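Local atomic coordinates of GphF Dehydratase 1 (PDB entry 6MBF), a protein that probably dehydrates beta-hydroxyacyl intermediates of gephyronic acid biosynthesis as a polyketide synthase domain, and is linked to rearrangement of the resulting olefin. Residues A190-S193 and L198-A201; A153-M158 and R165-R170; G22-T27 and S63-G68; L172-R177 and Y215-H220; E222-L227 and Q258-D263. One frame throughout, in Å; residues are numbered along the deposited sequence. Where two conformers were deposited one is given.

In the fold
Nearest the N terminus, interaction 3 closes a loop from strand 23-30 to the end of helix 52-65, within the first hot-dog half. The remaining contacts lie in the second half. Interaction 2 closes the short passage from helix 151-158 to strand 169-175. Interaction 4 starts from that same strand and closes a larger loop at residues 215-220, with interaction 1 nested inside it, at the start of helix 200-214. Interaction 5 follows, joining the starts of strands 224-234 and 259-267. No loops cross. Interactions 4 and 5 touch through Tyr215 with Phe224 and Glu218 with His260, whereas the centre of interaction 3 is about 39 Å from that of interaction 4.

Interaction 1. Residues A190-S193 and L198-A201; sequences AQES and LHPA
His199 caps the N terminus of helix 200-214, the central helix of the second hot-dog half, and Glu192 grips the far side of its ring. The His-Pro pair opening this helix belongs to the signature of polyketide synthase dehydratases, in which the same helix generally carries the catalytic aspartate; this contact therefore probably belongs to the scaffold around that site. The evidence for a capping role is the bond from Ala201 N to His199 ND1, 3.0 Å long, whose donor is tilted slightly from the ring plane. Across the contact, His199 NE2 donates to Glu192 OE1 over 3.0 Å with an angle of 163° at the hydrogen, so the bond is nearly straight. The acceptor lies at the ring edge, close to its plane, and the carboxylate and imidazole planes are only 9° apart, an almost coplanar His-carboxylate pair. Both ring nitrogens are thus used, NE2 as donor and ND1 as acceptor, which fixes the rotation of the ring about its CB-CG bond. A carboxylate at NE2 is likely to polarise the ring and strengthen ND1 as an acceptor for the helix. Glu192 reaches the histidine with its chain extended beyond CG (chi2 165°), bridging from the loop after helix 187-190. Around the pair, the His199 ring also meets Tyr196 and touches Leu185 and Glu189. The remaining approach is looser: Glu192 CB stands 4.1 Å from His199 NE2, while the NE2 proton is directed at OE1 nearly along the C-O axis of the carboxylate.

Interaction 2. Residues A153-M158 and R165-R170; sequences AYYERM and RLRNIR
The Tyr155 ring presents one face to Arg167 and has the carbonyl oxygen of Ile169 at its edge, in the ring plane. Over that face Arg167 CB sits 3.7 Å from the centroid of the Tyr155 ring and 17° off the normal, a CH-pi contact. Arg167 CG continues the cover over the rim, 3.7 Å from Tyr155 CD2, as the two side chains slide past each other in opposite directions. A second flat group, the Tyr154 ring, carries Met158 CG on one face, while its hydroxyl bonds to Gln208 of helix 200-214. The tip of Tyr155 is firmly placed: OH donates to Ile169 O over 2.8 Å, in the carbonyl plane and on a lone pair. Packing there is tight, with Ile169 CB only 3.1 Å from Tyr155 OH. A chi1 of -75° turns the Tyr155 ring away from its own carbonyl carbon, and the ring leaves the helix towards the incoming strand. Beyond CG the Arg167 chain is extended, so its charged end passes the ring; NH2 bonds to Tyr162 O, and Arg167 NE gives its proton to a water 2.9 Å away, which in turn donates to Tyr155 O. The arginine thereby links the helix backbone to the loop between the segments. Further along, Asn168 ND2 donates to Arg165 O over 2.9 Å, bracing the turn, while the Asn168 backbone pairs with Cys184. With Ile169 also packed on Cys209 of helix 200-214, the arrangement ties flanking helix 151-158 to strand 169-175 in the second hot-dog half of the dehydratase fold.

Interaction 3. Residues G22-T27 and S63-G68; sequences GARCFT and SRLLPG
Leu65, in the last turn of helix 52-65, wedges its isobutyl group between Phe26 and the aliphatic base of Arg24 on strand 23-30. This is the tight part of the contact. The leucine comes up to the edge of the Phe26 ring, with Leu65 CG near the ring plane and 3.7 Å from Phe26 CE2. Its two methyls divide the work: Leu65 CD1 lies 3.8 Å from Phe26 CE2, and Leu65 CD2 stands at the same distance from Phe26 CZ, so the branch lies along the CE2-CZ side of the ring. Both Leu65 methyls, CD1 and CD2, also meet Arg24 CB, each at 3.9 Å. CG of Leu65 lies anti to the carbonyl carbon (chi1 -67°), a torsion that sends both methyls from the helix towards the strand. Phe26 itself is buried, and Arg15 of the neighbouring strand also touches both it and Leu65. An alanine in place of Leu65 would remove both methyls and is likely to open a gap between the Phe26 edge and the Arg24 stem. The looser side is made by Arg64, which crosses the ring obliquely; Arg64 CB is 4.1 Å from Phe26 CZ, and its charged end turns to a salt bridge with Glu197. Arg24, partly exposed, bends at chi2, and its NH1 makes a long, weak ion pair with Asp18. No hydrogen bond crosses between the segments. The chemistry implies that this end of the helix is seated on the strand by apolar contact: both arginines contribute carbon stems, while Arg64 sends its charge to Glu197 and Arg24 has at least a weak pairing with Asp18.

Interaction 4. Residues L172-R177 and Y215-H220; sequences LERRGR and YAHESH
Arg174 and His217 approach from opposite directions, one from strand 169-175 and the other from the loop after helix 200-214. From CB the Arg174 chain runs out with CG and CD extended, then bends at chi3 (-56°), and this bend presents the guanidinium to the loop. The contacts are concentrated at its end. Arg174 CZ lies 3.5 Å from His217 NE2. Arg174 NH1 comes within 3.3 Å of Ala216 CB, which sits near the guanidinium plane at its edge, and NH1 also bonds to Leu213 O, in the last turn of helix 200-214. Arg174 NH2 turns back to its own segment and donates to Gly176 O over 3.0 Å, at an angle of 166° at the hydrogen; the acceptor lies in the guanidinium plane, although the donor is tilted from the plane of the carbonyl. This second bond helps fix the rotation of the group. His217 NE2 stands 3.1 Å from Arg174 NH2 and 3.3 Å from Arg174 NH1, with NH2 at the edge of the imidazole. The two planes are almost perpendicular, 85° apart, so these flat groups do not stack. Ala216 and His217 are exposed, which makes this a contact of the protein surface. The arginine's charge beside Leu213 O is probably favoured by the helix dipole at this C-terminal end. Gly176 and Arg177 have backbone angles of a type II' beta turn, the glycine at its positive-phi position. Arg174 therefore joins the hairpin of strands 169-175 and 178-184, closed by this two-residue turn, to the end of the central helix of the second hot-dog half.

Interaction 5. Residues E222-L227 and Q258-D263; sequences EPFVPL and QTHTAD
The aromatic interaction pairs Phe224 with His260 in an offset edge-to-face arrangement: the edge of the imidazole is directed at the phenyl face, with centroids 5.1 Å apart and planes at 63°. The closest approach is His260 CD2 to Phe224 CZ, 3.4 Å. With chi1 at -69°, the phenyl group sits beside the backbone N and reaches the other strand. Van der Waals contact continues at the backbone: Phe224 CE1 is 3.7 Å from Gln258 O, and Thr259 N lies at the ring edge, near its plane. The polar part is smaller. His260 NE2 is bonded to Glu218 OE1, which helps hold the imidazole in its orientation. A water lies 2.5 Å from Glu222 OE2 and 2.6 Å from Gln258 NE2, so short that the bridge is doubtful in detail. Replacing Phe224 by alanine would probably leave the His260 edge without its aromatic partner and open a gap beside the Gln258-Thr259 backbone. Strands 224-234 and 259-267 are not direct neighbours, since strand 273-284 runs between them; Phe224 packs on its Arg284, while in this second hot-dog half Ile214 of helix 200-214 touches both Phe224 and His260.

Interaction 1. Residues A190-S193 and L198-A201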
# COMPACT_ATOMS: atom_id res chain seq x y z
N ALA A 190 -12.85 -3.00 -8.70
CA ALA A 190 -13.35 -4.34 -8.42
C ALA A 190 -13.23 -5.27 -9.62
O ALA A 190 -13.25 -6.49 -9.44
CB ALA A 190 -14.81 -4.28 -7.95
N GLN A 191 -13.12 -4.72 -10.82
CA GLN A 191 -12.99 -5.54 -12.02
C GLN A 191 -11.57 -6.02 -12.26
O GLN A 191 -11.35 -6.83 -13.17
CB GLN A 191 -13.50 -4.77 -13.24
CG GLN A 191 -14.95 -4.33 -13.13
CD GLN A 191 -15.84 -5.45 -12.65
OE1 GLN A 191 -16.47 -5.35 -11.60
NE2 GLN A 191 -15.89 -6.54 -13.42
N GLU A 192 -10.60 -5.53 -11.48
CA GLU A 192 -9.18 -5.77 -11.72
C GLU A 192 -8.58 -6.77 -10.73
O GLU A 192 -7.38 -6.71 -10.46
CB GLU A 192 -8.42 -4.45 -11.65
CG GLU A 192 -8.86 -3.45 -12.68
CD GLU A 192 -8.36 -2.04 -12.39
OE1 GLU A 192 -7.96 -1.75 -11.24
OE2 GLU A 192 -8.39 -1.21 -13.32
N SER A 193 -9.39 -7.69 -10.19
CA SER A 193 -8.88 -8.62 -9.19
C SER A 193 -7.84 -9.57 -9.76
O SER A 193 -6.95 -10.03 -9.04
CB SER A 193 -10.03 -9.41 -8.55
OG SER A 193 -10.55 -10.37 -9.45
N LEU A 198 -2.59 -7.99 -4.25
CA LEU A 198 -3.55 -7.32 -3.36
C LEU A 198 -3.76 -5.92 -3.91
O LEU A 198 -2.83 -5.11 -3.92
CB LEU A 198 -3.03 -7.27 -1.93
CG LEU A 198 -4.00 -6.65 -0.93
CD1 LEU A 198 -5.29 -7.47 -0.84
CD2 LEU A 198 -3.35 -6.54 0.42
N HIS A 199 -4.97 -5.63 -4.37
CA HIS A 199 -5.21 -4.37 -5.05
C HIS A 199 -4.75 -3.20 -4.17
O HIS A 199 -5.15 -3.10 -3.00
CB HIS A 199 -6.69 -4.21 -5.40
CG HIS A 199 -6.93 -3.23 -6.50
ND1 HIS A 199 -6.49 -1.92 -6.44
CD2 HIS A 199 -7.53 -3.37 -7.71
CE1 HIS A 199 -6.82 -1.30 -7.56
NE2 HIS A 199 -7.44 -2.16 -8.35
N PRO A 200 -3.89 -2.32 -4.69
CA PRO A 200 -3.49 -1.13 -3.90
C PRO A 200 -4.66 -0.36 -3.34
O PRO A 200 -4.57 0.16 -2.22
CB PRO A 200 -2.69 -0.30 -4.92
CG PRO A 200 -2.10 -1.34 -5.84
CD PRO A 200 -3.14 -2.42 -5.95
N ALA A 201 -5.78 -0.27 -4.08
CA ALA A 201 -6.94 0.46 -3.57
C ALA A 201 -7.49 -0.18 -2.31
O ALA A 201 -7.96 0.51 -1.40
CB ALA A 201 -8.02 0.55 -4.65

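Interaction 2. Residues A153-M158 and R165-R170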
# COMPACT_ATOMS: atom_id res chain seq x y z
N ALA A 153 -18.08 12.41 6.61
CA ALA A 153 -17.32 13.56 7.08
C ALA A 153 -15.82 13.33 6.89
O ALA A 153 -15.09 14.27 6.54
CB ALA A 153 -17.63 13.85 8.55
N TYR A 154 -15.36 12.10 7.13
CA TYR A 154 -13.96 11.76 6.89
C TYR A 154 -13.60 11.93 5.41
O TYR A 154 -12.62 12.60 5.08
CB TYR A 154 -13.67 10.32 7.36
CG TYR A 154 -12.34 9.80 6.87
CD1 TYR A 154 -11.15 10.11 7.52
CD2 TYR A 154 -12.26 9.02 5.72
CE1 TYR A 154 -9.92 9.66 7.03
CE2 TYR A 154 -11.05 8.55 5.24
CZ TYR A 154 -9.88 8.88 5.90
OH TYR A 154 -8.67 8.44 5.39
N TYR A 155 -14.40 11.35 4.52
CA TYR A 155 -14.12 11.43 3.09
C TYR A 155 -14.12 12.87 2.60
O TYR A 155 -13.28 13.26 1.77
CB TYR A 155 -15.16 10.62 2.32
CG TYR A 155 -14.97 9.13 2.40
CD1 TYR A 155 -16.07 8.29 2.48
CD2 TYR A 155 -13.70 8.56 2.37
CE1 TYR A 155 -15.91 6.92 2.54
CE2 TYR A 155 -13.53 7.20 2.42
CZ TYR A 155 -14.64 6.38 2.51
OH TYR A 155 -14.50 5.02 2.56
N GLU A 156 -15.06 13.68 3.08
CA GLU A 156 -15.14 15.05 2.61
C GLU A 156 -13.94 15.87 3.07
O GLU A 156 -13.38 16.64 2.29
CB GLU A 156 -16.47 15.66 3.06
CG GLU A 156 -17.63 15.10 2.22
CD GLU A 156 -18.99 15.65 2.62
OE1 GLU A 156 -20.01 15.03 2.25
OE2 GLU A 156 -19.03 16.69 3.30
N ARG A 157 -13.47 15.65 4.30
CA ARG A 157 -12.25 16.31 4.76
C ARG A 157 -11.02 15.82 3.99
O ARG A 157 -10.09 16.59 3.73
CB ARG A 157 -12.04 16.08 6.25
CG ARG A 157 -13.08 16.71 7.15
CD ARG A 157 -13.06 16.03 8.51
NE ARG A 157 -12.58 16.89 9.58
CZ ARG A 157 -13.27 17.17 10.68
NH1 ARG A 157 -14.48 16.64 10.86
NH2 ARG A 157 -12.76 17.97 11.61
N MET A 158 -10.99 14.54 3.63
CA MET A 158 -9.83 13.96 2.96
C MET A 158 -9.87 14.12 1.45
O MET A 158 -8.93 13.68 0.77
CB MET A 158 -9.71 12.46 3.32
CG MET A 158 -9.42 12.19 4.80
SD MET A 158 -7.79 12.76 5.34
CE MET A 158 -6.73 11.54 4.57
N ARG A 165 -11.96 7.13 -6.56
CA ARG A 165 -11.59 5.72 -6.63
C ARG A 165 -11.02 5.20 -5.32
O ARG A 165 -10.86 3.98 -5.18
CB ARG A 165 -10.55 5.50 -7.73
CG ARG A 165 -11.00 5.92 -9.12
CD ARG A 165 -9.85 5.78 -10.09
NE ARG A 165 -10.23 6.17 -11.44
CZ ARG A 165 -10.66 5.32 -12.37
NH1 ARG A 165 -10.75 4.03 -12.09
NH2 ARG A 165 -10.99 5.76 -13.58
N LEU A 166 -10.72 6.09 -4.38
CA LEU A 166 -10.03 5.72 -3.15
C LEU A 166 -10.87 6.07 -1.92
O LEU A 166 -10.37 6.65 -0.94
CB LEU A 166 -8.66 6.41 -3.11
CG LEU A 166 -7.76 6.01 -4.29
CD1 LEU A 166 -6.51 6.87 -4.34
CD2 LEU A 166 -7.39 4.53 -4.20
N ARG A 167 -12.16 5.71 -1.96
CA ARG A 167 -13.08 5.89 -0.83
C ARG A 167 -13.82 4.58 -0.63
O ARG A 167 -15.04 4.49 -0.81
CB ARG A 167 -14.04 7.06 -1.10
CG ARG A 167 -13.31 8.39 -1.32
CD ARG A 167 -14.25 9.49 -1.79
NE ARG A 167 -13.47 10.67 -2.12
CZ ARG A 167 -13.80 11.58 -3.04
NH1 ARG A 167 -14.94 11.47 -3.72
NH2 ARG A 167 -12.98 12.61 -3.27
N ASN A 168 -13.08 3.54 -0.23
CA ASN A 168 -13.57 2.17 -0.30
C ASN A 168 -13.90 1.57 1.06
O ASN A 168 -14.20 0.36 1.13
CB ASN A 168 -12.54 1.31 -1.04
CG ASN A 168 -12.36 1.77 -2.48
OD1 ASN A 168 -13.28 1.69 -3.29
ND2 ASN A 168 -11.17 2.29 -2.81
N ILE A 169 -13.89 2.36 2.12
CA ILE A 169 -14.36 1.92 3.43
C ILE A 169 -15.87 2.03 3.46
O ILE A 169 -16.43 3.12 3.24
CB ILE A 169 -13.74 2.74 4.57
CG1 ILE A 169 -12.23 2.92 4.37
CG2 ILE A 169 -13.99 2.05 5.94
CD1 ILE A 169 -11.63 3.92 5.35
N ARG A 170 -16.55 0.91 3.70
CA ARG A 170 -18.00 0.92 3.80
C ARG A 170 -18.48 1.21 5.21
O ARG A 170 -19.42 1.99 5.40
CB ARG A 170 -18.58 -0.41 3.31
CG ARG A 170 -18.19 -0.75 1.88
CD ARG A 170 -18.32 0.48 0.99
NE ARG A 170 -17.61 0.32 -0.28
CZ ARG A 170 -17.04 1.31 -0.94
NH1 ARG A 170 -16.42 1.08 -2.09
NH2 ARG A 170 -17.08 2.54 -0.44
O HOH W 1 -11.87 11.44 0.18

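Interaction 3. Residues G22-T27 and S63-G68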
# COMPACT_ATOMS: atom_id res chain seq x y z
N GLY A 22 22.51 -13.46 -11.39
CA GLY A 22 21.87 -13.42 -10.09
C GLY A 22 21.09 -12.16 -9.80
O GLY A 22 20.49 -12.06 -8.72
N ALA A 23 21.07 -11.20 -10.71
CA ALA A 23 20.35 -9.94 -10.52
C ALA A 23 19.11 -9.96 -11.39
O ALA A 23 19.20 -10.09 -12.62
CB ALA A 23 21.24 -8.74 -10.87
N ARG A 24 17.95 -9.81 -10.76
CA ARG A 24 16.67 -9.83 -11.46
C ARG A 24 16.13 -8.42 -11.59
O ARG A 24 16.39 -7.56 -10.75
CB ARG A 24 15.66 -10.69 -10.71
CG ARG A 24 16.23 -11.99 -10.14
CD ARG A 24 16.43 -13.02 -11.23
NE ARG A 24 16.41 -14.39 -10.70
CZ ARG A 24 17.50 -15.13 -10.48
NH1 ARG A 24 18.70 -14.64 -10.74
NH2 ARG A 24 17.38 -16.36 -10.00
N CYS A 25 15.34 -8.19 -12.63
CA CYS A 25 14.85 -6.84 -12.88
C CYS A 25 13.52 -6.86 -13.62
O CYS A 25 13.35 -7.62 -14.58
CB CYS A 25 15.88 -6.02 -13.67
SG CYS A 25 15.41 -4.28 -13.95
N PHE A 26 12.59 -6.03 -13.15
CA PHE A 26 11.35 -5.75 -13.85
C PHE A 26 11.34 -4.27 -14.23
O PHE A 26 11.87 -3.43 -13.50
CB PHE A 26 10.10 -6.04 -12.98
CG PHE A 26 9.97 -7.48 -12.53
CD1 PHE A 26 9.18 -8.37 -13.25
CD2 PHE A 26 10.61 -7.92 -11.38
CE1 PHE A 26 9.06 -9.69 -12.83
CE2 PHE A 26 10.48 -9.24 -10.96
CZ PHE A 26 9.70 -10.12 -11.69
N THR A 27 10.73 -3.95 -15.36
CA THR A 27 10.58 -2.54 -15.70
C THR A 27 9.27 -2.32 -16.44
O THR A 27 8.78 -3.20 -17.16
CB THR A 27 11.76 -2.03 -16.53
OG1 THR A 27 11.70 -0.60 -16.60
CG2 THR A 27 11.71 -2.60 -17.94
N SER A 63 5.99 -13.23 -5.91
CA SER A 63 5.25 -14.31 -6.55
C SER A 63 5.97 -14.81 -7.80
O SER A 63 5.99 -16.02 -8.07
CB SER A 63 3.84 -13.84 -6.91
OG SER A 63 3.09 -14.90 -7.49
N ARG A 64 6.57 -13.91 -8.56
CA ARG A 64 7.16 -14.27 -9.84
C ARG A 64 8.61 -14.74 -9.73
O ARG A 64 9.05 -15.54 -10.56
CB ARG A 64 7.07 -13.09 -10.81
CG ARG A 64 5.64 -12.77 -11.20
CD ARG A 64 5.44 -11.29 -11.57
NE ARG A 64 4.09 -11.06 -12.09
CZ ARG A 64 3.00 -10.98 -11.33
NH1 ARG A 64 3.08 -11.11 -10.01
NH2 ARG A 64 1.82 -10.77 -11.89
N LEU A 65 9.35 -14.27 -8.73
CA LEU A 65 10.76 -14.62 -8.61
C LEU A 65 11.02 -15.77 -7.66
O LEU A 65 11.99 -16.52 -7.86
CB LEU A 65 11.58 -13.42 -8.13
CG LEU A 65 11.69 -12.22 -9.07
CD1 LEU A 65 12.54 -11.13 -8.44
CD2 LEU A 65 12.27 -12.66 -10.41
N LEU A 66 10.22 -15.91 -6.62
CA LEU A 66 10.58 -16.86 -5.58
C LEU A 66 9.81 -18.16 -5.74
O LEU A 66 8.63 -18.15 -6.12
CB LEU A 66 10.30 -16.27 -4.20
CG LEU A 66 11.11 -15.02 -3.87
CD1 LEU A 66 10.72 -14.47 -2.52
CD2 LEU A 66 12.61 -15.32 -3.91
N PRO A 67 10.46 -19.28 -5.45
CA PRO A 67 9.82 -20.58 -5.66
C PRO A 67 8.77 -20.89 -4.60
O PRO A 67 8.80 -20.38 -3.48
CB PRO A 67 10.98 -21.56 -5.55
CG PRO A 67 11.89 -20.91 -4.56
CD PRO A 67 11.81 -19.43 -4.86
N GLY A 68 7.85 -21.75 -4.99
CA GLY A 68 6.88 -22.29 -4.05
C GLY A 68 5.61 -22.68 -4.76
O GLY A 68 5.40 -22.38 -5.93

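Interaction 4. Residues L172-R177 and Y215-H220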
# COMPACT_ATOMS: atom_id res chain seq x y z
N LEU A 172 -16.96 1.48 9.55
CA LEU A 172 -15.81 1.52 10.44
C LEU A 172 -16.33 1.77 11.84
O LEU A 172 -17.14 2.68 12.04
CB LEU A 172 -14.81 2.61 10.02
CG LEU A 172 -13.52 2.72 10.86
CD1 LEU A 172 -12.65 1.46 10.76
CD2 LEU A 172 -12.72 3.95 10.47
N GLU A 173 -15.89 0.96 12.80
CA GLU A 173 -16.24 1.18 14.20
C GLU A 173 -14.99 1.10 15.05
O GLU A 173 -14.08 0.30 14.78
CB GLU A 173 -17.28 0.18 14.69
CG GLU A 173 -16.82 -1.26 14.72
CD GLU A 173 -17.94 -2.19 15.15
OE1 GLU A 173 -18.94 -2.29 14.41
OE2 GLU A 173 -17.82 -2.81 16.23
N ARG A 174 -14.93 1.93 16.09
CA ARG A 174 -13.72 2.02 16.90
C ARG A 174 -14.03 1.77 18.37
O ARG A 174 -15.15 1.94 18.84
CB ARG A 174 -13.04 3.38 16.73
CG ARG A 174 -13.83 4.56 17.28
CD ARG A 174 -12.99 5.84 17.23
NE ARG A 174 -11.71 5.69 17.94
CZ ARG A 174 -10.68 6.52 17.80
NH1 ARG A 174 -10.75 7.55 16.98
NH2 ARG A 174 -9.56 6.30 18.48
N ARG A 175 -12.99 1.35 19.08
CA ARG A 175 -13.04 1.19 20.53
C ARG A 175 -11.62 1.37 21.04
O ARG A 175 -10.75 0.56 20.70
CB ARG A 175 -13.60 -0.17 20.93
CG ARG A 175 -13.37 -0.53 22.38
CD ARG A 175 -14.52 -0.10 23.26
NE ARG A 175 -15.75 -0.82 22.96
CZ ARG A 175 -16.82 -0.83 23.74
NH1 ARG A 175 -16.82 -0.15 24.88
NH2 ARG A 175 -17.91 -1.51 23.39
N GLY A 176 -11.38 2.41 21.82
CA GLY A 176 -9.99 2.75 22.14
C GLY A 176 -9.19 3.03 20.88
O GLY A 176 -9.63 3.76 19.98
N ARG A 177 -7.99 2.45 20.80
CA ARG A 177 -7.12 2.59 19.64
C ARG A 177 -7.28 1.45 18.65
O ARG A 177 -6.40 1.25 17.79
CB ARG A 177 -5.65 2.68 20.08
CG ARG A 177 -5.29 3.86 20.95
CD ARG A 177 -3.78 4.02 21.03
NE ARG A 177 -3.13 2.88 21.66
CZ ARG A 177 -2.98 2.74 22.98
NH1 ARG A 177 -3.44 3.67 23.80
NH2 ARG A 177 -2.37 1.67 23.47
N TYR A 215 -7.33 10.88 12.98
CA TYR A 215 -7.83 12.23 12.71
C TYR A 215 -9.06 12.57 13.53
O TYR A 215 -9.52 13.72 13.49
CB TYR A 215 -8.09 12.41 11.21
CG TYR A 215 -6.81 12.39 10.40
CD1 TYR A 215 -6.76 11.79 9.14
CD2 TYR A 215 -5.65 12.98 10.89
CE1 TYR A 215 -5.58 11.79 8.40
CE2 TYR A 215 -4.47 12.97 10.16
CZ TYR A 215 -4.45 12.37 8.91
OH TYR A 215 -3.28 12.37 8.19
N ALA A 216 -9.59 11.62 14.29
CA ALA A 216 -10.57 11.96 15.32
C ALA A 216 -9.95 12.83 16.41
O ALA A 216 -10.68 13.57 17.08
CB ALA A 216 -11.16 10.69 15.93
N HIS A 217 -8.63 12.79 16.57
CA HIS A 217 -7.95 13.44 17.68
C HIS A 217 -6.95 14.51 17.29
O HIS A 217 -6.53 15.28 18.16
CB HIS A 217 -7.22 12.40 18.55
CG HIS A 217 -8.08 11.25 18.95
ND1 HIS A 217 -9.01 11.32 19.96
CD2 HIS A 217 -8.14 9.98 18.46
CE1 HIS A 217 -9.62 10.16 20.08
NE2 HIS A 217 -9.11 9.33 19.19
N GLU A 218 -6.53 14.58 16.02
CA GLU A 218 -5.57 15.59 15.61
C GLU A 218 -5.78 15.93 14.14
O GLU A 218 -6.53 15.25 13.42
CB GLU A 218 -4.12 15.14 15.90
CG GLU A 218 -3.74 13.78 15.34
CD GLU A 218 -2.36 13.34 15.80
OE1 GLU A 218 -2.25 12.30 16.48
OE2 GLU A 218 -1.37 14.05 15.50
N SER A 219 -5.11 16.99 13.70
CA SER A 219 -5.41 17.60 12.41
C SER A 219 -4.94 16.73 11.25
O SER A 219 -3.91 16.06 11.32
CB SER A 219 -4.74 18.98 12.32
OG SER A 219 -4.82 19.51 11.00
N HIS A 220 -5.70 16.79 10.15
CA HIS A 220 -5.28 16.14 8.92
C HIS A 220 -4.42 17.05 8.04
O HIS A 220 -4.03 16.63 6.95
CB HIS A 220 -6.51 15.65 8.13
CG HIS A 220 -7.34 16.75 7.55
ND1 HIS A 220 -7.89 17.75 8.32
CD2 HIS A 220 -7.71 17.01 6.27
CE1 HIS A 220 -8.57 18.58 7.54
NE2 HIS A 220 -8.48 18.15 6.30

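Interaction 5. Residues E222-L227 and Q258-D263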
# COMPACT_ATOMS: atom_id res chain seq x y z
N GLU A 222 -0.77 18.54 7.17
CA GLU A 222 0.51 17.82 7.21
C GLU A 222 0.21 16.33 7.42
O GLU A 222 0.58 15.77 8.47
CB GLU A 222 1.42 18.33 8.32
CG GLU A 222 1.51 19.84 8.44
CD GLU A 222 1.93 20.27 9.83
OE1 GLU A 222 1.07 20.78 10.60
OE2 GLU A 222 3.11 20.08 10.18
N PRO A 223 -0.44 15.68 6.46
CA PRO A 223 -1.07 14.38 6.75
C PRO A 223 -0.06 13.26 6.90
O PRO A 223 1.05 13.31 6.36
CB PRO A 223 -1.96 14.16 5.52
CG PRO A 223 -1.22 14.85 4.42
CD PRO A 223 -0.63 16.09 5.06
N PHE A 224 -0.46 12.24 7.65
CA PHE A 224 0.39 11.08 7.86
C PHE A 224 0.58 10.30 6.56
O PHE A 224 -0.36 10.11 5.79
CB PHE A 224 -0.21 10.18 8.94
CG PHE A 224 -0.15 10.77 10.31
CD1 PHE A 224 0.99 10.66 11.09
CD2 PHE A 224 -1.24 11.47 10.82
CE1 PHE A 224 1.05 11.23 12.36
CE2 PHE A 224 -1.18 12.05 12.08
CZ PHE A 224 -0.05 11.93 12.85
N VAL A 225 1.81 9.85 6.35
CA VAL A 225 2.20 9.08 5.17
C VAL A 225 2.91 7.81 5.63
O VAL A 225 3.74 7.87 6.55
CB VAL A 225 3.10 9.93 4.25
CG1 VAL A 225 3.70 9.08 3.15
CG2 VAL A 225 2.30 11.08 3.67
N PRO A 226 2.63 6.65 5.04
CA PRO A 226 3.40 5.44 5.38
C PRO A 226 4.85 5.60 4.95
O PRO A 226 5.13 5.88 3.78
CB PRO A 226 2.70 4.32 4.60
CG PRO A 226 1.36 4.88 4.23
CD PRO A 226 1.53 6.36 4.10
N LEU A 227 5.77 5.46 5.91
CA LEU A 227 7.20 5.51 5.62
C LEU A 227 7.89 4.17 5.78
O LEU A 227 9.01 4.02 5.31
CB LEU A 227 7.90 6.53 6.53
CG LEU A 227 7.69 8.01 6.18
CD1 LEU A 227 8.78 8.87 6.79
CD2 LEU A 227 7.62 8.19 4.66
N GLN A 258 3.89 13.49 15.49
CA GLN A 258 4.56 13.43 14.20
C GLN A 258 4.53 12.03 13.61
O GLN A 258 4.65 11.89 12.39
CB GLN A 258 6.01 13.89 14.32
CG GLN A 258 6.16 15.38 14.58
CD GLN A 258 5.46 16.23 13.53
OE1 GLN A 258 5.67 16.06 12.33
NE2 GLN A 258 4.62 17.15 13.99
N THR A 259 4.38 11.00 14.44
CA THR A 259 4.40 9.62 13.97
C THR A 259 3.33 8.80 14.68
O THR A 259 2.91 9.11 15.80
CB THR A 259 5.76 8.95 14.19
OG1 THR A 259 6.06 8.93 15.59
CG2 THR A 259 6.86 9.67 13.43
N HIS A 260 2.90 7.74 13.99
CA HIS A 260 2.08 6.69 14.56
C HIS A 260 2.57 5.35 14.02
O HIS A 260 3.24 5.29 12.99
CB HIS A 260 0.59 6.85 14.23
CG HIS A 260 -0.11 7.87 15.06
ND1 HIS A 260 -0.53 7.62 16.34
CD2 HIS A 260 -0.49 9.14 14.78
CE1 HIS A 260 -1.13 8.69 16.83
NE2 HIS A 260 -1.12 9.63 15.90
N THR A 261 2.20 4.29 14.73
CA THR A 261 2.48 2.92 14.29
C THR A 261 1.20 2.11 14.45
O THR A 261 0.44 2.33 15.39
CB THR A 261 3.63 2.29 15.08
OG1 THR A 261 4.80 3.11 14.97
CG2 THR A 261 3.97 0.89 14.55
N ALA A 262 0.95 1.19 13.52
CA ALA A 262 -0.26 0.38 13.58
C ALA A 262 0.03 -1.03 13.07
O ALA A 262 0.89 -1.23 12.20
CB ALA A 262 -1.41 1.00 12.77
N ASP A 263 -0.72 -1.99 13.61
CA ASP A 263 -0.78 -3.35 13.10
C ASP A 263 -2.17 -3.60 12.52
O ASP A 263 -3.16 -3.04 12.99
CB ASP A 263 -0.50 -4.37 14.22
CG ASP A 263 0.78 -4.06 14.96
OD1 ASP A 263 1.81 -3.86 14.30
OD2 ASP A 263 0.75 -4.03 16.21
O HOH W 2 3.32 18.70 12.30